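Putative peptidase (Clostridium acetobutylicum, PDB 3K9T) is of uncertain function but binds one zinc ion per subunit and probably takes part in making modified polysaccharides, without being expected to act as a peptidase. Local coordinates at residues 78-81 with 85-88; 111-116 with 144-149; 368-373 with 391-396. All coordinates share one frame; numbering follows the deposited sequence.

Contact 1: 78-81 with 85-88; sequences VRNS and KVID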
loop_
_atom_site.group_PDB
_atom_site.type_symbol
_atom_site.label_atom_id
_atom_site.label_comp_id
_atom_site.label_asym_id
_atom_site.label_seq_id
_atom_site.Cartn_x
_atom_site.Cartn_y
_atom_site.Cartn_z
ATOM N N VAL A 78 -21.630 -0.475 55.467
ATOM C CA VAL A 78 -21.487 -1.712 56.215
ATOM C C VAL A 78 -20.928 -1.260 57.569
ATOM O O VAL A 78 -19.877 -0.622 57.647
ATOM C CB VAL A 78 -20.509 -2.712 55.567
ATOM C CG1 VAL A 78 -20.268 -3.898 56.511
ATOM C CG2 VAL A 78 -21.018 -3.178 54.182
ATOM N N ARG A 79 -21.646 -1.572 58.636
ATOM C CA ARG A 79 -21.264 -1.115 59.968
ATOM C C ARG A 79 -20.996 -2.314 60.867
ATOM O O ARG A 79 -21.722 -3.296 60.799
ATOM C CB ARG A 79 -22.406 -0.301 60.526
ATOM C CG ARG A 79 -22.075 0.482 61.744
ATOM C CD ARG A 79 -23.359 1.046 62.317
ATOM N NE ARG A 79 -23.559 2.461 62.015
ATOM C CZ ARG A 79 -24.733 3.022 61.724
ATOM N NH1 ARG A 79 -25.842 2.285 61.601
ATOM N NH2 ARG A 79 -24.793 4.332 61.490
ATOM N N ASN A 80 -19.955 -2.251 61.695
ATOM C CA ASN A 80 -19.656 -3.364 62.611
ATOM C C ASN A 80 -20.372 -3.171 63.966
ATOM O O ASN A 80 -20.983 -2.123 64.205
ATOM C CB ASN A 80 -18.137 -3.579 62.760
ATOM C CG ASN A 80 -17.442 -2.456 63.524
ATOM O OD1 ASN A 80 -18.079 -1.689 64.257
ATOM N ND2 ASN A 80 -16.125 -2.356 63.352
ATOM N N SER A 81 -20.296 -4.182 64.840
ATOM C CA SER A 81 -20.988 -4.160 66.161
ATOM C C SER A 81 -20.480 -3.049 67.055
ATOM O O SER A 81 -21.223 -2.533 67.880
ATOM C CB SER A 81 -20.802 -5.469 66.919
ATOM O OG SER A 81 -20.406 -6.508 66.059
ATOM N N LYS A 85 -18.578 2.326 60.635
ATOM C CA LYS A 85 -18.856 2.126 59.202
ATOM C C LYS A 85 -17.583 1.679 58.490
ATOM O O LYS A 85 -16.797 2.513 58.027
ATOM C CB LYS A 85 -19.381 3.407 58.546
ATOM C CG LYS A 85 -20.791 3.745 58.911
ATOM C CD LYS A 85 -21.202 5.141 58.456
ATOM C CE LYS A 85 -22.714 5.272 58.599
ATOM N NZ LYS A 85 -23.229 6.635 58.413
ATOM N N VAL A 86 -17.388 0.364 58.414
ATOM C CA VAL A 86 -16.195 -0.200 57.813
ATOM C C VAL A 86 -16.220 -0.003 56.274
ATOM O O VAL A 86 -15.173 -0.060 55.627
ATOM C CB VAL A 86 -15.953 -1.678 58.241
ATOM C CG1 VAL A 86 -15.727 -1.784 59.763
ATOM C CG2 VAL A 86 -17.090 -2.564 57.815
ATOM N N ILE A 87 -17.406 0.211 55.699
ATOM C CA ILE A 87 -17.538 0.686 54.312
ATOM C C ILE A 87 -18.520 1.858 54.370
ATOM O O ILE A 87 -19.562 1.740 55.004
ATOM C CB ILE A 87 -18.075 -0.360 53.309
ATOM C CG1 ILE A 87 -17.253 -1.642 53.344
ATOM C CG2 ILE A 87 -18.017 0.238 51.918
ATOM C CD1 ILE A 87 -17.732 -2.735 52.388
ATOM N N ASP A 88 -18.179 2.968 53.712
ATOM C CA ASP A 88 -18.980 4.200 53.766
ATOM C C ASP A 88 -19.047 4.931 52.395
ATOM O O ASP A 88 -18.071 5.502 51.894
ATOM C CB ASP A 88 -18.454 5.134 54.882
ATOM C CG ASP A 88 -19.360 6.360 55.136
ATOM O OD1 ASP A 88 -20.388 6.500 54.447
ATOM O OD2 ASP A 88 -19.042 7.187 56.038
#
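Val-78 pairs with Ile-87 through two backbone bonds. Val-78 N donates to Ile-87 O at 3.1 Å. Val-78 O accepts from Ile-87 N at 3.3 Å. The same O also receives a weak, bent bond from Val-86 N, so one carbonyl serves two successive N-H groups. The Val-78 side chain divides its methyls between both residues. Val-78 CG1, anti to the backbone N (chi1 172°), meets Val-86 CG2 at 3.7 Å. Val-78 CG2 lies alongside Ile-87 and touches Ile-87 CD1 at 3.8 Å. Phe-139 packs on both Val-78 and Ile-87. Arg-79 sits on the other face with Lys-85. Arg-79 NH2 lies 3.7 Å from Lys-85 CE. The like charges Arg-79 NH2 and Lys-85 NZ are 4.1 Å apart. A salt bridge from Arg-79 NH1 to Glu-155 and a cation-pi contact of Lys-85 with Tyr-77 probably ease this. Asn-80 crosses Val-86 at about a right angle, Asn-80 ND2 being 3.7 Å from Val-86 CG1, while Asn-80 OD1 accepts from Glu-84 N in the turn. Val-86 and Ile-87 thus both face Val-78. This is a classic beta bulge in an antiparallel hairpin at one edge of the insert-domain sheet.

Contact 2: 111-116 with 144-149; sequences ELKPYL and NKFDEL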
loop_
_atom_site.group_PDB
_atom_site.type_symbol
_atom_site.label_atom_id
_atom_site.label_comp_id
_atom_site.label_asym_id
_atom_site.label_seq_id
_atom_site.Cartn_x
_atom_site.Cartn_y
_atom_site.Cartn_z
ATOM N N GLU A 111 -21.516 -14.278 55.253
ATOM C CA GLU A 111 -22.724 -14.074 54.436
ATOM C C GLU A 111 -22.547 -12.804 53.595
ATOM O O GLU A 111 -23.068 -12.733 52.493
ATOM C CB GLU A 111 -24.032 -14.009 55.272
ATOM C CG GLU A 111 -23.920 -14.462 56.711
ATOM C CD GLU A 111 -25.265 -14.639 57.428
ATOM O OE1 GLU A 111 -25.934 -15.681 57.223
ATOM O OE2 GLU A 111 -25.625 -13.761 58.248
ATOM N N LEU A 112 -21.817 -11.819 54.125
ATOM C CA LEU A 112 -21.533 -10.569 53.407
ATOM C C LEU A 112 -20.525 -10.759 52.259
ATOM O O LEU A 112 -20.722 -10.225 51.151
ATOM C CB LEU A 112 -21.002 -9.495 54.373
ATOM C CG LEU A 112 -20.889 -8.023 53.935
ATOM C CD1 LEU A 112 -22.206 -7.451 53.406
ATOM C CD2 LEU A 112 -20.385 -7.179 55.103
ATOM N N LYS A 113 -19.476 -11.549 52.530
ATOM C CA LYS A 113 -18.335 -11.742 51.604
ATOM C C LYS A 113 -18.703 -11.896 50.118
ATOM O O LYS A 113 -18.071 -11.277 49.261
ATOM C CB LYS A 113 -17.440 -12.905 52.048
ATOM C CG LYS A 113 -16.427 -12.572 53.161
ATOM C CD LYS A 113 -15.439 -13.742 53.366
ATOM C CE LYS A 113 -14.543 -13.560 54.603
ATOM N NZ LYS A 113 -13.463 -14.596 54.704
ATOM N N PRO A 114 -19.742 -12.684 49.800
ATOM C CA PRO A 114 -20.046 -12.834 48.378
ATOM C C PRO A 114 -20.481 -11.536 47.685
ATOM O O PRO A 114 -20.292 -11.430 46.484
ATOM C CB PRO A 114 -21.168 -13.887 48.359
ATOM C CG PRO A 114 -21.147 -14.485 49.690
ATOM C CD PRO A 114 -20.700 -13.427 50.620
ATOM N N TYR A 115 -21.020 -10.572 48.441
ATOM C CA TYR A 115 -21.416 -9.258 47.888
ATOM C C TYR A 115 -20.311 -8.177 47.968
ATOM O O TYR A 115 -20.545 -7.034 47.602
ATOM C CB TYR A 115 -22.656 -8.734 48.606
ATOM C CG TYR A 115 -23.808 -9.689 48.557
ATOM C CD1 TYR A 115 -23.929 -10.711 49.498
ATOM C CD2 TYR A 115 -24.785 -9.575 47.561
ATOM C CE1 TYR A 115 -24.996 -11.589 49.440
ATOM C CE2 TYR A 115 -25.856 -10.425 47.501
ATOM C CZ TYR A 115 -25.957 -11.438 48.435
ATOM O OH TYR A 115 -27.021 -12.301 48.362
ATOM N N LEU A 116 -19.128 -8.545 48.452
ATOM C CA LEU A 116 -17.990 -7.636 48.574
ATOM C C LEU A 116 -17.075 -7.838 47.371
ATOM O O LEU A 116 -16.934 -8.963 46.906
ATOM C CB LEU A 116 -17.217 -7.907 49.881
ATOM C CG LEU A 116 -18.030 -7.694 51.162
ATOM C CD1 LEU A 116 -17.209 -7.948 52.450
ATOM C CD2 LEU A 116 -18.651 -6.299 51.147
ATOM N N ASN A 144 -6.800 -4.288 51.028
ATOM C CA ASN A 144 -6.125 -4.068 52.306
ATOM C C ASN A 144 -7.146 -3.898 53.436
ATOM O O ASN A 144 -6.945 -4.432 54.548
ATOM C CB ASN A 144 -5.148 -2.876 52.259
ATOM C CG ASN A 144 -3.876 -3.166 51.457
ATOM O OD1 ASN A 144 -3.417 -4.317 51.380
ATOM N ND2 ASN A 144 -3.287 -2.109 50.859
ATOM N N LYS A 145 -8.234 -3.177 53.149
ATOM C CA LYS A 145 -9.296 -2.936 54.140
ATOM C C LYS A 145 -10.117 -4.200 54.338
ATOM O O LYS A 145 -10.536 -4.500 55.452
ATOM C CB LYS A 145 -10.196 -1.753 53.745
ATOM C CG LYS A 145 -11.524 -1.684 54.517
ATOM N N PHE A 146 -10.357 -4.935 53.257
ATOM C CA PHE A 146 -10.997 -6.243 53.350
ATOM C C PHE A 146 -10.223 -7.162 54.283
ATOM O O PHE A 146 -10.797 -7.768 55.171
ATOM C CB PHE A 146 -11.068 -6.905 51.980
ATOM C CG PHE A 146 -11.766 -8.219 51.990
ATOM C CD1 PHE A 146 -11.070 -9.385 52.282
ATOM C CD2 PHE A 146 -13.123 -8.299 51.712
ATOM C CE1 PHE A 146 -11.716 -10.607 52.291
ATOM C CE2 PHE A 146 -13.778 -9.521 51.725
ATOM C CZ PHE A 146 -13.074 -10.676 52.015
ATOM N N ASP A 147 -8.910 -7.249 54.087
ATOM C CA ASP A 147 -8.047 -8.132 54.879
ATOM C C ASP A 147 -8.055 -7.823 56.374
ATOM O O ASP A 147 -7.714 -8.685 57.178
ATOM C CB ASP A 147 -6.598 -8.053 54.387
ATOM C CG ASP A 147 -6.408 -8.577 52.967
ATOM O OD1 ASP A 147 -7.232 -9.405 52.497
ATOM O OD2 ASP A 147 -5.410 -8.148 52.334
ATOM N N GLU A 148 -8.411 -6.593 56.740
ATOM C CA GLU A 148 -8.480 -6.193 58.128
ATOM C C GLU A 148 -9.892 -6.396 58.694
ATOM O O GLU A 148 -10.108 -6.108 59.863
ATOM C CB GLU A 148 -7.975 -4.741 58.319
ATOM C CG GLU A 148 -6.440 -4.622 58.494
ATOM N N LEU A 149 -10.833 -6.931 57.910
ATOM C CA LEU A 149 -12.219 -7.136 58.400
ATOM C C LEU A 149 -12.389 -8.391 59.240
ATOM O O LEU A 149 -11.837 -9.434 58.925
ATOM C CB LEU A 149 -13.229 -7.230 57.262
ATOM C CG LEU A 149 -13.691 -5.967 56.542
ATOM C CD1 LEU A 149 -14.514 -6.436 55.378
ATOM C CD2 LEU A 149 -14.492 -5.066 57.465
#
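Phe-146 reaches from the helix 143-147 and meets Leu-116 and Lys-113 with the far part of its ring. The closest approach is Leu-116 CD1 to Phe-146 CE2, at 3.8 Å. The same methyl lies 4.2 Å from Phe-146 CD2, so it lies by the CD2-CE2 bond, oblique to the ring, and the two side chains approach at a slant. The Phe-146 ring is carried there because CG is anti to the backbone N (chi1 -177°), which swings it out from the helix toward 111-116. Leu-116 CD1 also comes within 4.3 Å of Leu-149 CD1, a looser apolar touch. Leu-116 is buried, and this is the tighter part of the contact.

The other part is more open. Lys-113 is exposed and uses only its aliphatic carbons. Its chain is extended beyond CG and crosses Phe-146 at about a right angle. Lys-113 CG is 4.0 Å from Phe-146 CZ, and Lys-113 CD and CE are both 4.1 Å from that atom. Three methylenes therefore pass one ring carbon, and the amine is carried beyond it. No hydrogen bond joins the two segments. The buried surface is small, 150 Å² with both sides summed, so the contact is a modest apolar one.

Both segments belong to the insert region. The chain runs from helix 109-112 through a short 3-10 segment, where Leu-116 N bonds to Lys-113 O at 3.0 Å. On the partner side, Leu-149 follows the helix 143-147. Leu-141 packs on Leu-116, Phe-146 and Leu-149, and Thr-118 also touches Phe-146. Beyond them lies the antiparallel sheet: Leu-116 rests on Ile-87 of strand 85-88, and Leu-149 on Val-86 and on Tyr-154 of strand 153-163.

Contact 3: 368-373 with 391-396; sequences PQLGKR and AMFWVL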
loop_
_atom_site.group_PDB
_atom_site.type_symbol
_atom_site.label_atom_id
_atom_site.label_comp_id
_atom_site.label_asym_id
_atom_site.label_seq_id
_atom_site.Cartn_x
_atom_site.Cartn_y
_atom_site.Cartn_z
ATOM N N PRO A 368 1.432 32.130 -12.292
ATOM C CA PRO A 368 1.275 33.556 -12.483
ATOM C C PRO A 368 2.610 34.216 -12.279
ATOM O O PRO A 368 3.471 33.651 -11.603
ATOM C CB PRO A 368 0.317 33.960 -11.363
ATOM C CG PRO A 368 0.446 32.930 -10.348
ATOM C CD PRO A 368 0.803 31.660 -11.052
ATOM N N GLN A 369 2.792 35.392 -12.857
ATOM C CA GLN A 369 4.024 36.130 -12.642
ATOM C C GLN A 369 3.889 36.791 -11.265
ATOM O O GLN A 369 3.496 37.949 -11.178
ATOM C CB GLN A 369 4.208 37.138 -13.775
ATOM C CG GLN A 369 5.509 37.914 -13.749
ATOM C CD GLN A 369 5.829 38.576 -15.067
ATOM O OE1 GLN A 369 4.945 38.807 -15.904
ATOM N NE2 GLN A 369 7.109 38.875 -15.271
ATOM N N LEU A 370 4.142 36.027 -10.192
ATOM C CA LEU A 370 3.941 36.539 -8.827
ATOM C C LEU A 370 4.800 37.814 -8.771
ATOM O O LEU A 370 5.988 37.771 -9.071
ATOM C CB LEU A 370 4.285 35.494 -7.710
ATOM C CG LEU A 370 3.397 34.268 -7.309
ATOM C CD1 LEU A 370 3.939 33.440 -6.107
ATOM C CD2 LEU A 370 1.988 34.657 -6.961
ATOM N N GLY A 371 4.175 38.947 -8.453
ATOM C CA GLY A 371 4.846 40.254 -8.516
ATOM C C GLY A 371 3.961 41.322 -9.141
ATOM O O GLY A 371 4.149 42.506 -8.896
ATOM N N LYS A 372 3.017 40.899 -9.979
ATOM C CA LYS A 372 1.971 41.782 -10.506
ATOM C C LYS A 372 0.960 42.189 -9.420
ATOM O O LYS A 372 0.163 43.098 -9.649
ATOM C CB LYS A 372 1.171 41.090 -11.632
ATOM C CG LYS A 372 1.959 40.767 -12.869
ATOM C CD LYS A 372 1.112 40.860 -14.111
ATOM C CE LYS A 372 0.090 39.767 -14.235
ATOM N NZ LYS A 372 -0.513 39.764 -15.625
ATOM N N ARG A 373 0.994 41.527 -8.255
ATOM C CA ARG A 373 -0.038 41.714 -7.221
ATOM C C ARG A 373 0.425 41.984 -5.744
ATOM O O ARG A 373 -0.422 42.260 -4.898
ATOM C CB ARG A 373 -0.978 40.490 -7.279
ATOM C CG ARG A 373 -1.378 40.085 -8.720
ATOM C CD ARG A 373 -2.167 38.784 -8.826
ATOM N NE ARG A 373 -2.758 38.536 -10.161
ATOM C CZ ARG A 373 -2.118 37.981 -11.195
ATOM N NH1 ARG A 373 -0.845 37.646 -11.089
ATOM N NH2 ARG A 373 -2.744 37.781 -12.355
ATOM N N ALA A 391 4.393 26.682 -0.113
ATOM C CA ALA A 391 2.981 26.430 0.115
ATOM C C ALA A 391 2.125 27.038 -1.037
ATOM O O ALA A 391 1.157 26.431 -1.542
ATOM C CB ALA A 391 2.533 27.030 1.488
HETATM N N MSE A 392 2.459 28.246 -1.452
HETATM C CA MSE A 392 1.611 28.908 -2.458
HETATM C C MSE A 392 1.605 28.133 -3.750
HETATM O O MSE A 392 0.534 27.944 -4.344
HETATM C CB MSE A 392 2.047 30.351 -2.705
HETATM C CG MSE A 392 1.717 31.226 -1.542
HETATM SE SE MSE A 392 1.862 33.107 -1.909
HETATM C CE MSE A 392 3.133 33.230 -3.391
ATOM N N PHE A 393 2.797 27.681 -4.176
ATOM C CA PHE A 393 2.943 26.926 -5.423
ATOM C C PHE A 393 2.145 25.624 -5.418
ATOM O O PHE A 393 1.617 25.225 -6.456
ATOM C CB PHE A 393 4.406 26.629 -5.739
ATOM C CG PHE A 393 5.199 27.835 -6.166
ATOM C CD1 PHE A 393 4.773 28.630 -7.223
ATOM C CD2 PHE A 393 6.426 28.127 -5.559
ATOM C CE1 PHE A 393 5.527 29.729 -7.634
ATOM C CE2 PHE A 393 7.173 29.227 -5.951
ATOM C CZ PHE A 393 6.727 30.021 -7.004
ATOM N N TRP A 394 2.083 24.957 -4.265
ATOM C CA TRP A 394 1.216 23.782 -4.106
ATOM C C TRP A 394 -0.258 24.110 -4.265
ATOM O O TRP A 394 -0.974 23.379 -4.961
ATOM C CB TRP A 394 1.386 23.138 -2.743
ATOM C CG TRP A 394 2.457 22.114 -2.680
ATOM C CD1 TRP A 394 3.583 22.164 -1.932
ATOM C CD2 TRP A 394 2.509 20.900 -3.409
ATOM N NE1 TRP A 394 4.333 21.048 -2.134
ATOM C CE2 TRP A 394 3.695 20.242 -3.030
ATOM C CE3 TRP A 394 1.674 20.304 -4.360
ATOM C CZ2 TRP A 394 4.059 18.993 -3.537
ATOM C CZ3 TRP A 394 2.040 19.069 -4.888
ATOM C CH2 TRP A 394 3.228 18.426 -4.483
ATOM N N VAL A 395 -0.709 25.185 -3.607
ATOM C CA VAL A 395 -2.101 25.596 -3.685
ATOM C C VAL A 395 -2.491 25.942 -5.124
ATOM O O VAL A 395 -3.539 25.528 -5.609
ATOM C CB VAL A 395 -2.414 26.765 -2.767
ATOM C CG1 VAL A 395 -3.784 27.305 -3.088
ATOM C CG2 VAL A 395 -2.361 26.323 -1.323
ATOM N N LEU A 396 -1.628 26.663 -5.820
ATOM C CA LEU A 396 -1.911 27.011 -7.213
ATOM C C LEU A 396 -1.931 25.769 -8.074
ATOM O O LEU A 396 -2.790 25.613 -8.948
ATOM C CB LEU A 396 -0.878 27.999 -7.759
ATOM C CG LEU A 396 -0.970 29.413 -7.155
ATOM C CD1 LEU A 396 0.307 30.189 -7.348
ATOM C CD2 LEU A 396 -2.144 30.145 -7.798
#
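The CD1 methyl of Leu-396 points at the Pro-368 ring. Leu-396 CD1 stands 4.0 Å from Pro-368 CD and 4.1 Å from Pro-368 CG, so it meets the CG-CD side of the ring. The Leu-396 CG lies anti to the carbonyl carbon (chi1 -70°), and this sends the branch toward the proline. Leu-370 and Met-392, a selenomethionine, meet at a slant. Their methyls are too close in the model and Leu-370 is poorly ordered, so the detail there is doubtful. The same holds for a touch of Leu-370 on the Phe-393 ring. Met-392 and Leu-396 are one helical turn apart on helix 389-398, and both also pack on helix 416-428. Lys-372 and Arg-373 form salt bridges with Asp-64 of the second subunit, another copy of the protein. Gln-369 hydrogen-bonds to Asp-64 and Thr-66 of that subunit. No hydrogen bond crosses between 368-373 and 391-396. The contact is wholly apolar, which implies that side-chain packing joins this loop to the helix within the winged helix-turn-helix region, while salt bridges and hydrogen bonds join the loop to the neighbouring subunit.

Overall arrangement
The three contacts follow one another along the chain. Contacts 1 and 2 belong to the insert region. Their centres are about 11 Å apart. They touch through Val-78 on Leu-112 and further apolar side chains, so edge strand 85-88 and its neighbour 70-79 in the antiparallel sheet pack against helix 109-112 and the residues just after helices 109-112 and 143-147. Contact 3 lies in the C-terminal winged helix-turn-helix region, on the opposite side of the chain's centre. Its centre is about 76 Å from that of contact 1 and 74 Å from that of contact 2. Contacts 1 and 2 thus form one continuous part of the insert, whereas contact 3 lies at an interface of the homotrimer.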